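Local coordinates for protein alanine racemase (Enterococcus faecalis, PDB 3E5P) that is a dimeric, pyridoxal-5'-phosphate-bound member of the alanine racemase family, joining an eight-stranded beta/alpha barrel to a second, mainly beta domain, at residues 87-92 against 102-107; 127-132 against 159-164; 285-290 against 312-317; 289-294 against 359-364. The protein carries 1 engineered substitution. All blocks are in the same frame, centred on the assembly; numbering follows the deposited sequence.

Contact 1: residues 87-92 against 102-107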
# COMPACT_ATOMS: atom_id res chain seq x y z
N SER C 87 -19.42 1.08 -8.55
CA SER C 87 -19.90 2.22 -7.75
C SER C 87 -20.35 3.45 -8.54
O SER C 87 -20.27 3.49 -9.78
CB SER C 87 -18.84 2.63 -6.72
OG SER C 87 -19.44 3.41 -5.69
N VAL C 88 -20.82 4.46 -7.82
CA VAL C 88 -21.32 5.69 -8.42
C VAL C 88 -20.26 6.46 -9.22
O VAL C 88 -19.16 6.71 -8.75
CB VAL C 88 -21.91 6.62 -7.35
CG1 VAL C 88 -22.22 7.98 -7.93
CG2 VAL C 88 -23.16 5.99 -6.79
N VAL C 89 -20.63 6.82 -10.44
CA VAL C 89 -19.73 7.56 -11.32
C VAL C 89 -20.15 9.02 -11.39
O VAL C 89 -21.33 9.35 -11.36
CB VAL C 89 -19.74 6.93 -12.73
CG1 VAL C 89 -19.07 7.87 -13.73
CG2 VAL C 89 -19.02 5.59 -12.70
N ASP C 90 -19.16 9.90 -11.47
CA ASP C 90 -19.41 11.33 -11.54
C ASP C 90 -20.04 11.68 -12.89
O ASP C 90 -19.60 11.19 -13.93
CB ASP C 90 -18.10 12.10 -11.37
CG ASP C 90 -18.32 13.57 -11.14
OD1 ASP C 90 -18.81 14.26 -12.06
OD2 ASP C 90 -18.01 14.04 -10.02
N LEU C 91 -21.08 12.52 -12.85
CA LEU C 91 -21.76 12.94 -14.07
C LEU C 91 -20.80 13.52 -15.09
O LEU C 91 -20.96 13.31 -16.29
CB LEU C 91 -22.85 13.96 -13.75
CG LEU C 91 -24.06 13.33 -13.05
CD1 LEU C 91 -25.00 14.41 -12.58
CD2 LEU C 91 -24.78 12.38 -14.01
N ALA C 92 -19.79 14.23 -14.61
CA ALA C 92 -18.81 14.82 -15.51
C ALA C 92 -18.18 13.77 -16.41
O ALA C 92 -17.57 14.08 -17.43
CB ALA C 92 -17.73 15.54 -14.72
N LEU C 102 -19.20 1.16 -21.23
CA LEU C 102 -19.07 0.55 -19.92
C LEU C 102 -20.42 0.54 -19.25
O LEU C 102 -21.25 1.40 -19.53
CB LEU C 102 -18.12 1.38 -19.06
CG LEU C 102 -16.79 1.71 -19.70
CD1 LEU C 102 -15.99 2.60 -18.78
CD2 LEU C 102 -16.06 0.42 -19.98
N SER C 103 -20.64 -0.41 -18.36
CA SER C 103 -21.91 -0.50 -17.64
C SER C 103 -21.74 0.09 -16.24
O SER C 103 -20.85 -0.33 -15.49
CB SER C 103 -22.33 -1.96 -17.51
OG SER C 103 -22.27 -2.63 -18.75
N VAL C 104 -22.59 1.06 -15.87
CA VAL C 104 -22.51 1.69 -14.55
C VAL C 104 -23.66 1.33 -13.63
O VAL C 104 -24.76 0.99 -14.09
CB VAL C 104 -22.49 3.23 -14.62
CG1 VAL C 104 -21.21 3.69 -15.26
CG2 VAL C 104 -23.70 3.73 -15.38
N THR C 105 -23.41 1.41 -12.32
CA THR C 105 -24.46 1.12 -11.37
C THR C 105 -25.10 2.45 -11.03
O THR C 105 -24.42 3.48 -10.99
CB THR C 105 -23.92 0.43 -10.09
OG1 THR C 105 -23.56 1.41 -9.11
CG2 THR C 105 -22.69 -0.38 -10.41
N VAL C 106 -26.41 2.44 -10.81
CA VAL C 106 -27.14 3.64 -10.47
C VAL C 106 -27.77 3.43 -9.10
O VAL C 106 -28.28 2.35 -8.81
CB VAL C 106 -28.24 3.94 -11.51
CG1 VAL C 106 -29.01 5.19 -11.11
CG2 VAL C 106 -27.62 4.11 -12.88
N ALA C 107 -27.74 4.47 -8.27
CA ALA C 107 -28.30 4.38 -6.93
C ALA C 107 -29.35 5.43 -6.61
O ALA C 107 -29.96 5.39 -5.54
CB ALA C 107 -27.18 4.47 -5.92
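Val89 and Val104 make the main apolar contact here: CG2 of Val89 meets CG1 of Val104 at 3.9 Å, the two side chains crossing at about a right angle. In both valines the methyl that touches is the one anti to the carbonyl carbon and beside the backbone N. A compact branched side chain suits this buried spot, since it can present a single methyl, Val89 CG2 on one segment and Val104 CG1 on the other. Further along, Val88 CG2 approaches Ala107 CB at 4.4 Å, a lighter touch between two small apolar groups.

Thr105 packs on the backbone of Ser87 without bonding to it. Its OG1 atom, Thr105 OG1, lies 3.8 Å from Ser87 C. The methyl, Thr105 CG2, is 4.0 Å from Ser87 N, so the threonine lays both its branches against that backbone. No hydrogen bond joins the two segments. The polar order is local: Asp90 OD1 accepts from Ala92 N at 2.7 Å (154°) with its anti lone pair, an Asx turn for which the short aspartate side chain is well suited.

Outside partners add two hydrogen bonds. Val89 O is bonded to Trp111 NE1 of helix 109-116, and Ser87 OG to Gln316 NE2 of the second subunit. A bound pyridoxal-5'-phosphate lies about 8 Å from the side chain of Thr105. Strand 103-106 lies between strands 83-85 and 127-132, and segment 87-92 is the beta-alpha loop after strand 83-85, packed beside this next parallel strand of the TIM barrel.

Contact 2: residues 127-132 against 159-164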
# COMPACT_ATOMS: atom_id res chain seq x y z
N LEU C 127 -26.84 4.03 -22.76
CA LEU C 127 -26.02 3.85 -21.57
C LEU C 127 -26.52 2.63 -20.82
O LEU C 127 -27.69 2.57 -20.43
CB LEU C 127 -26.15 5.08 -20.67
CG LEU C 127 -25.02 5.43 -19.70
CD1 LEU C 127 -25.52 6.48 -18.73
CD2 LEU C 127 -24.55 4.21 -18.95
N ARG C 128 -25.64 1.64 -20.63
CA ARG C 128 -25.99 0.41 -19.92
C ARG C 128 -25.93 0.67 -18.42
O ARG C 128 -24.85 0.85 -17.86
CB ARG C 128 -24.99 -0.71 -20.22
CG ARG C 128 -24.77 -1.06 -21.67
CD ARG C 128 -23.60 -2.03 -21.75
NE ARG C 128 -23.38 -2.57 -23.08
CZ ARG C 128 -22.44 -3.46 -23.38
NH1 ARG C 128 -21.63 -3.91 -22.43
NH2 ARG C 128 -22.31 -3.90 -24.62
N VAL C 129 -27.09 0.67 -17.76
CA VAL C 129 -27.12 0.92 -16.33
C VAL C 129 -27.66 -0.25 -15.51
O VAL C 129 -28.63 -0.90 -15.90
CB VAL C 129 -27.95 2.18 -16.01
CG1 VAL C 129 -27.76 3.22 -17.10
CG2 VAL C 129 -29.42 1.82 -15.84
N HIS C 130 -27.01 -0.52 -14.38
CA HIS C 130 -27.46 -1.57 -13.47
C HIS C 130 -27.92 -0.84 -12.22
O HIS C 130 -27.16 -0.09 -11.62
CB HIS C 130 -26.32 -2.54 -13.10
CG HIS C 130 -25.89 -3.45 -14.21
ND1 HIS C 130 -25.58 -4.78 -14.00
CD2 HIS C 130 -25.69 -3.22 -15.53
CE1 HIS C 130 -25.22 -5.33 -15.15
NE2 HIS C 130 -25.28 -4.40 -16.09
N LEU C 131 -29.17 -1.04 -11.83
CA LEU C 131 -29.69 -0.36 -10.65
C LEU C 131 -29.40 -1.17 -9.39
O LEU C 131 -29.64 -2.37 -9.35
CB LEU C 131 -31.20 -0.15 -10.79
CG LEU C 131 -31.65 0.66 -12.01
CD1 LEU C 131 -33.18 0.75 -12.06
CD2 LEU C 131 -31.03 2.05 -11.95
N LYS C 132 -28.86 -0.52 -8.37
CA LYS C 132 -28.57 -1.23 -7.15
C LYS C 132 -29.62 -0.95 -6.09
O LYS C 132 -29.95 0.20 -5.80
CB LYS C 132 -27.19 -0.87 -6.60
CG LYS C 132 -26.76 -1.77 -5.42
CD LYS C 132 -25.44 -1.34 -4.82
CE LYS C 132 -25.10 -2.18 -3.60
NZ LYS C 132 -23.89 -1.70 -2.87
N LYS C 159 -34.95 5.99 -24.46
CA LYS C 159 -34.10 5.22 -25.37
C LYS C 159 -32.63 5.51 -25.11
O LYS C 159 -31.77 4.72 -25.48
CB LYS C 159 -34.41 5.59 -26.83
CG LYS C 159 -35.87 5.90 -27.13
CD LYS C 159 -36.05 6.39 -28.58
CE LYS C 159 -37.48 6.88 -28.87
NZ LYS C 159 -37.83 8.15 -28.15
N GLU C 160 -32.35 6.66 -24.50
CA GLU C 160 -30.97 7.04 -24.21
C GLU C 160 -30.36 6.04 -23.25
O GLU C 160 -29.14 5.87 -23.20
CB GLU C 160 -30.92 8.44 -23.60
CG GLU C 160 -31.36 9.57 -24.53
CD GLU C 160 -32.83 9.50 -24.89
OE1 GLU C 160 -33.67 9.82 -24.02
OE2 GLU C 160 -33.15 9.13 -26.04
N PHE C 161 -31.22 5.39 -22.47
CA PHE C 161 -30.79 4.40 -21.50
C PHE C 161 -31.05 2.98 -21.99
O PHE C 161 -31.71 2.75 -23.00
CB PHE C 161 -31.53 4.60 -20.17
CG PHE C 161 -31.12 5.84 -19.42
CD1 PHE C 161 -29.80 6.05 -19.05
CD2 PHE C 161 -32.08 6.79 -19.05
CE1 PHE C 161 -29.43 7.18 -18.33
CE2 PHE C 161 -31.72 7.93 -18.33
CZ PHE C 161 -30.39 8.13 -17.97
N LEU C 162 -30.50 2.04 -21.23
CA LEU C 162 -30.63 0.63 -21.50
C LEU C 162 -30.27 -0.01 -20.19
O LEU C 162 -29.13 0.09 -19.75
CB LEU C 162 -29.64 0.20 -22.58
CG LEU C 162 -29.53 -1.28 -22.95
CD1 LEU C 162 -28.75 -2.03 -21.89
CD2 LEU C 162 -30.92 -1.87 -23.15
N TRP C 163 -31.23 -0.64 -19.52
CA TRP C 163 -30.89 -1.23 -18.24
C TRP C 163 -30.57 -2.71 -18.36
O TRP C 163 -31.42 -3.56 -18.57
CB TRP C 163 -31.95 -0.94 -17.17
CG TRP C 163 -33.16 -1.77 -17.13
CD1 TRP C 163 -34.05 -1.97 -18.13
CD2 TRP C 163 -33.69 -2.45 -15.98
NE1 TRP C 163 -35.12 -2.73 -17.68
CE2 TRP C 163 -34.92 -3.03 -16.36
CE3 TRP C 163 -33.24 -2.61 -14.66
CZ2 TRP C 163 -35.71 -3.76 -15.47
CZ3 TRP C 163 -34.03 -3.34 -13.77
CH2 TRP C 163 -35.25 -3.91 -14.18
N GLU C 164 -29.27 -2.96 -18.23
CA GLU C 164 -28.66 -4.26 -18.32
C GLU C 164 -29.00 -5.12 -17.10
O GLU C 164 -29.22 -6.33 -17.22
CB GLU C 164 -27.15 -4.05 -18.43
CG GLU C 164 -26.39 -4.98 -19.33
CD GLU C 164 -24.98 -4.48 -19.59
OE1 GLU C 164 -24.30 -4.08 -18.62
OE2 GLU C 164 -24.55 -4.48 -20.76
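Glu164 OE1 is held by two groups, His130 NE2 across the contact and Ser103 OG from the neighbouring strand. The imidazole donates at 2.7 Å from NE2 to OE1, with an N-H...O angle of 154°, and reaches the anti lone pair. The oxygen lies near the ring plane, whereas the carboxylate itself is turned 82° from that plane. On its other nitrogen, ND1, His130 is hydrogen-bonded to His203 NE2, so both ends of the ring are fixed; histidine suits a place that needs a polar atom on each side. The second oxygen, Glu164 OE2, is less securely placed. It lies well out of the guanidinium plane of Arg128, an attraction of charges alone, and the arginine has a firmer salt bridge to Asp101.

The backbones run parallel, Leu127 beside Phe161 and Arg128 beside Leu162. Leu127 N donates to Glu160 O at 3.0 Å and Val129 N to Leu162 O at 2.9 Å; the return bonds from Leu162 N and Glu164 N are weak.

Apolar groups cover the face that bears Leu127 and Val129. With CG anti to the backbone N (chi1 -155°), Leu127 lies alongside Phe161 and brings CD1 to the ring edge, 4.0 Å from CE1. Val129 divides its methyls: CG1 meets Phe161 CD1 at 4.0 Å, and CG2 meets Trp163 CB at 4.0 Å. Large rings suit this face, because Phe161 and Trp163 reach on to helix 146-156. Strand 127-132, that helix and strand 161-167 form a beta-alpha-beta crossover, the repeating unit of the TIM barrel.

Contact 3: residues 285-290 against 312-317. With PPI (propanoic acid), chain K.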
# COMPACT_ATOMS: atom_id res chain seq x y z
N GLY C 285 10.19 -4.35 3.37
CA GLY C 285 9.80 -3.62 4.55
C GLY C 285 8.33 -3.23 4.51
O GLY C 285 7.59 -3.69 3.65
N TYR C 286 7.89 -2.39 5.43
CA TYR C 286 6.49 -2.01 5.42
C TYR C 286 6.11 -1.18 4.19
O TYR C 286 5.01 -1.33 3.68
CB TYR C 286 6.08 -1.32 6.73
CG TYR C 286 6.89 -0.14 7.18
CD1 TYR C 286 6.71 1.11 6.60
CD2 TYR C 286 7.84 -0.27 8.21
CE1 TYR C 286 7.44 2.21 7.03
CE2 TYR C 286 8.58 0.82 8.65
CZ TYR C 286 8.37 2.07 8.05
OH TYR C 286 9.13 3.16 8.43
N ALA C 287 7.01 -0.34 3.70
CA ALA C 287 6.73 0.47 2.51
C ALA C 287 6.38 -0.42 1.32
O ALA C 287 5.92 0.07 0.29
CB ALA C 287 7.93 1.35 2.17
N ASP C 288 6.61 -1.72 1.47
CA ASP C 288 6.32 -2.70 0.42
C ASP C 288 5.03 -3.40 0.78
O ASP C 288 4.50 -4.19 0.00
CB ASP C 288 7.43 -3.77 0.33
CG ASP C 288 8.73 -3.22 -0.21
OD1 ASP C 288 8.79 -2.91 -1.41
OD2 ASP C 288 9.69 -3.10 0.57
N GLY C 289 4.52 -3.13 1.98
CA GLY C 289 3.30 -3.79 2.41
C GLY C 289 3.52 -4.79 3.53
O GLY C 289 2.56 -5.27 4.12
N TRP C 290 4.78 -5.12 3.81
CA TRP C 290 5.11 -6.06 4.88
C TRP C 290 5.06 -5.18 6.13
O TRP C 290 6.08 -4.70 6.61
CB TRP C 290 6.53 -6.61 4.66
CG TRP C 290 6.82 -7.89 5.39
CD1 TRP C 290 7.74 -8.09 6.38
CD2 TRP C 290 6.15 -9.14 5.22
NE1 TRP C 290 7.69 -9.39 6.84
CE2 TRP C 290 6.71 -10.05 6.14
CE3 TRP C 290 5.11 -9.57 4.37
CZ2 TRP C 290 6.29 -11.38 6.23
CZ3 TRP C 290 4.68 -10.89 4.47
CH2 TRP C 290 5.27 -11.78 5.40
N VAL C 312 10.29 -4.06 12.10
CA VAL C 312 10.30 -4.16 10.65
C VAL C 312 10.61 -2.77 10.14
O VAL C 312 9.93 -1.82 10.51
CB VAL C 312 8.92 -4.56 10.10
CG1 VAL C 312 8.93 -4.45 8.58
CG2 VAL C 312 8.57 -5.98 10.53
N CYS C 313 11.63 -2.63 9.31
CA CYS C 313 11.97 -1.32 8.78
C CYS C 313 11.13 -0.95 7.55
O CYS C 313 10.27 -1.71 7.11
CB CYS C 313 13.45 -1.26 8.41
SG CYS C 313 14.55 -1.58 9.79
N MET C 314 11.38 0.22 7.00
CA MET C 314 10.64 0.65 5.84
C MET C 314 10.97 -0.23 4.65
O MET C 314 10.07 -0.64 3.92
CB MET C 314 10.99 2.10 5.52
CG MET C 314 10.14 2.75 4.45
SD MET C 314 10.65 4.47 4.28
CE MET C 314 9.62 5.29 5.49
N ASP C 315 12.25 -0.56 4.47
CA ASP C 315 12.68 -1.37 3.33
C ASP C 315 13.29 -2.74 3.61
O ASP C 315 13.79 -3.38 2.68
CB ASP C 315 13.67 -0.56 2.50
CG ASP C 315 13.26 0.88 2.36
OD1 ASP C 315 12.20 1.13 1.76
OD2 ASP C 315 13.99 1.75 2.88
N GLN C 316 13.24 -3.18 4.87
CA GLN C 316 13.80 -4.48 5.24
C GLN C 316 13.51 -4.89 6.68
O GLN C 316 13.11 -4.06 7.50
CB GLN C 316 15.31 -4.48 5.01
CG GLN C 316 16.03 -3.38 5.73
CD GLN C 316 17.15 -2.79 4.91
OE1 GLN C 316 17.84 -1.86 5.35
NE2 GLN C 316 17.35 -3.31 3.70
N CYS C 317 13.69 -6.17 6.98
CA CYS C 317 13.47 -6.70 8.33
C CYS C 317 14.52 -7.76 8.64
O CYS C 317 15.20 -8.25 7.74
CB CYS C 317 12.06 -7.27 8.49
SG CYS C 317 11.46 -8.31 7.13
C1 PPI K . 12.16 2.89 9.20
C2 PPI K . 11.16 2.90 10.35
C3 PPI K . 11.43 3.98 11.40
O1 PPI K . 12.26 3.89 8.45
O2 PPI K . 12.86 1.86 9.04
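Two successive backbone bonds tie the loops together, Tyr286 N to Cys313 O at 3.0 Å and Ala287 N to Met314 O at 3.1 Å, both within the carbonyl planes. Gly285 suits the closest approach of the two segments, since the space beside its CA is taken by backbone: Met314 O lies 3.1 Å from Gly285 CA in a CA-H...O contact.

Tyr286 and Met314 carry most of the side-chain contact. The tyrosine CG sits between the backbone N and the carbonyl carbon (chi1 54°), which lays one ring face beneath Met314 CA, 3.5 Å from the centroid and 14° off the ring normal. Val312 O lies at the ring edge. Met314 also brings CG to Ala287 CB at 3.5 Å; the unbranched methionine chain lays CB and CG along the ring and against the small alanine.

These loops belong to the C-terminal, mainly beta domain and border a ligand site at the subunit interface. Met314 N donates to O2 of the bound propanoic acid at 3.0 Å, and Asp315 touches pyridoxal-5'-phosphate and makes a weak hydrogen bond to Lys40 of the second subunit.

Asp288 OD2 accepts from Gly285 N and forms a salt bridge with Arg365. That arginine also pairs with Asp315, and probably eases the repulsion between the two acids. Val312 CG1 also packs on Trp290 O at 3.5 Å, and Cys317 SG approaches the indole obliquely, 3.8 Å from Trp290 CD1.

Contact 4: residues 289-294 against 359-364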
# COMPACT_ATOMS: atom_id res chain seq x y z
N GLY C 289 4.52 -3.13 1.98
CA GLY C 289 3.30 -3.79 2.41
C GLY C 289 3.52 -4.79 3.53
O GLY C 289 2.56 -5.27 4.12
N TRP C 290 4.78 -5.12 3.81
CA TRP C 290 5.11 -6.06 4.88
C TRP C 290 5.06 -5.18 6.13
O TRP C 290 6.08 -4.70 6.61
CB TRP C 290 6.53 -6.61 4.66
CG TRP C 290 6.82 -7.89 5.39
CD1 TRP C 290 7.74 -8.09 6.38
CD2 TRP C 290 6.15 -9.14 5.22
NE1 TRP C 290 7.69 -9.39 6.84
CE2 TRP C 290 6.71 -10.05 6.14
CE3 TRP C 290 5.11 -9.57 4.37
CZ2 TRP C 290 6.29 -11.38 6.23
CZ3 TRP C 290 4.68 -10.89 4.47
CH2 TRP C 290 5.27 -11.78 5.40
N LEU C 291 3.85 -4.98 6.65
CA LEU C 291 3.63 -4.13 7.81
C LEU C 291 4.46 -4.41 9.07
O LEU C 291 4.94 -5.51 9.28
CB LEU C 291 2.14 -4.10 8.16
CG LEU C 291 1.19 -3.57 7.08
CD1 LEU C 291 -0.20 -3.43 7.69
CD2 LEU C 291 1.68 -2.21 6.53
N ARG C 292 4.61 -3.37 9.89
CA ARG C 292 5.37 -3.42 11.13
C ARG C 292 4.81 -4.43 12.12
O ARG C 292 5.56 -5.13 12.80
CB ARG C 292 5.42 -2.03 11.78
CG ARG C 292 5.89 -0.94 10.83
CD ARG C 292 5.83 0.44 11.42
NE ARG C 292 6.54 0.50 12.69
CZ ARG C 292 5.94 0.58 13.88
NH1 ARG C 292 4.61 0.60 13.95
NH2 ARG C 292 6.66 0.65 14.99
N HIS C 293 3.49 -4.53 12.20
CA HIS C 293 2.88 -5.46 13.13
C HIS C 293 3.14 -6.93 12.82
O HIS C 293 2.51 -7.81 13.41
CB HIS C 293 1.38 -5.22 13.26
CG HIS C 293 1.03 -4.23 14.32
ND1 HIS C 293 1.02 -2.87 14.09
CD2 HIS C 293 0.77 -4.39 15.63
CE1 HIS C 293 0.76 -2.24 15.22
NE2 HIS C 293 0.60 -3.14 16.17
N LEU C 294 4.07 -7.19 11.91
CA LEU C 294 4.40 -8.56 11.55
C LEU C 294 5.59 -9.14 12.34
O LEU C 294 5.92 -10.31 12.19
CB LEU C 294 4.66 -8.66 10.04
CG LEU C 294 3.37 -8.63 9.19
CD1 LEU C 294 3.68 -8.62 7.69
CD2 LEU C 294 2.52 -9.84 9.54
N ALA C 359 -3.44 -8.55 0.66
CA ALA C 359 -3.12 -8.61 -0.76
C ALA C 359 -3.17 -7.23 -1.40
O ALA C 359 -2.34 -6.91 -2.24
CB ALA C 359 -4.09 -9.55 -1.47
N CYS C 360 -4.13 -6.41 -1.02
CA CYS C 360 -4.23 -5.08 -1.58
C CYS C 360 -3.16 -4.13 -1.06
O CYS C 360 -2.95 -3.06 -1.63
CB CYS C 360 -5.61 -4.47 -1.30
SG CYS C 360 -6.95 -5.30 -2.15
N THR C 361 -2.49 -4.50 0.02
CA THR C 361 -1.49 -3.60 0.58
C THR C 361 -0.10 -3.77 0.00
O THR C 361 0.76 -2.91 0.16
CB THR C 361 -1.45 -3.75 2.10
OG1 THR C 361 -2.78 -3.60 2.61
CG2 THR C 361 -0.54 -2.68 2.74
N PHE C 362 0.13 -4.89 -0.67
CA PHE C 362 1.44 -5.12 -1.26
C PHE C 362 1.74 -4.02 -2.28
O PHE C 362 1.07 -3.90 -3.31
CB PHE C 362 1.48 -6.50 -1.92
CG PHE C 362 1.43 -7.65 -0.94
CD1 PHE C 362 0.85 -8.86 -1.30
CD2 PHE C 362 2.02 -7.54 0.32
CE1 PHE C 362 0.85 -9.95 -0.41
CE2 PHE C 362 2.03 -8.62 1.21
CZ PHE C 362 1.44 -9.82 0.84
N SER C 363 2.75 -3.21 -1.98
CA SER C 363 3.16 -2.10 -2.84
C SER C 363 3.48 -2.49 -4.29
O SER C 363 3.76 -3.65 -4.60
CB SER C 363 4.39 -1.42 -2.22
OG SER C 363 4.90 -0.41 -3.07
N GLN C 364 3.43 -1.50 -5.18
CA GLN C 364 3.73 -1.75 -6.59
C GLN C 364 5.24 -1.83 -6.73
O GLN C 364 5.76 -2.26 -7.76
CB GLN C 364 3.19 -0.63 -7.47
CG GLN C 364 2.87 -1.09 -8.88
CD GLN C 364 1.71 -2.07 -8.93
OE1 GLN C 364 1.64 -2.94 -9.80
NE2 GLN C 364 0.79 -1.93 -7.98
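Gly289 packs against Thr361 and Phe362 where a loop of the C-terminal, mainly beta domain passes the end of helix 355-361. The loop bends in an inverse gamma turn centred on Trp290, in which Leu291 N makes a weak hydrogen bond to Gly289 O.

The closest contacts are between backbones. Gly289 CA lies 3.5 Å from Thr361 O and 4.3 Å from Phe362 CA. Glycine suits this position twice over: its positive phi (111°) is readily adopted, and the bare CA lets the two segments come together. No hydrogen bond joins them, although Ser363 is bonded through its backbone to Asp288, just before the turn.

Apolar contact is lighter. With OG1 beside the backbone N (chi1 -52°), Thr361 has CG2 anti to that N, setting the methyl 4.0 Å from Gly289 CA and 4.4 Å from Leu291 CD2. Threonine suits the place because its hydroxyl can bond back to Glu357 O of the helix while its methyl faces Gly289. The Phe362 ring meets Gly289 O obliquely and packs on Leu249. Nearby, Arg292 N is hydrogen-bonded to Glu357 of the second subunit. Within the loop, Leu294 CD1 stands 3.5 Å above the centre of the Trp290 ring.

How the contacts relate
The four contacts fall into two pairs. Contacts 1 and 2, with centres 10 Å apart, share the parallel barrel sheet, where strands 103-106 and 127-132 are neighbours; Val104 O and His130 N meet at 2.7 Å, probably as a hydrogen bond. Contacts 3 and 4 have centres 8 Å apart, share Gly289 and Trp290, and lie in the C-terminal domain. Between contacts 2 and 3 the centres are 45 Å apart, on opposite sides of the chain's centre. Contact 1 closes before contact 2 opens, and both precede the other pair along the chain. Contacts 1, 3 and 4 all touch the second subunit, so both domains take part in the dimer.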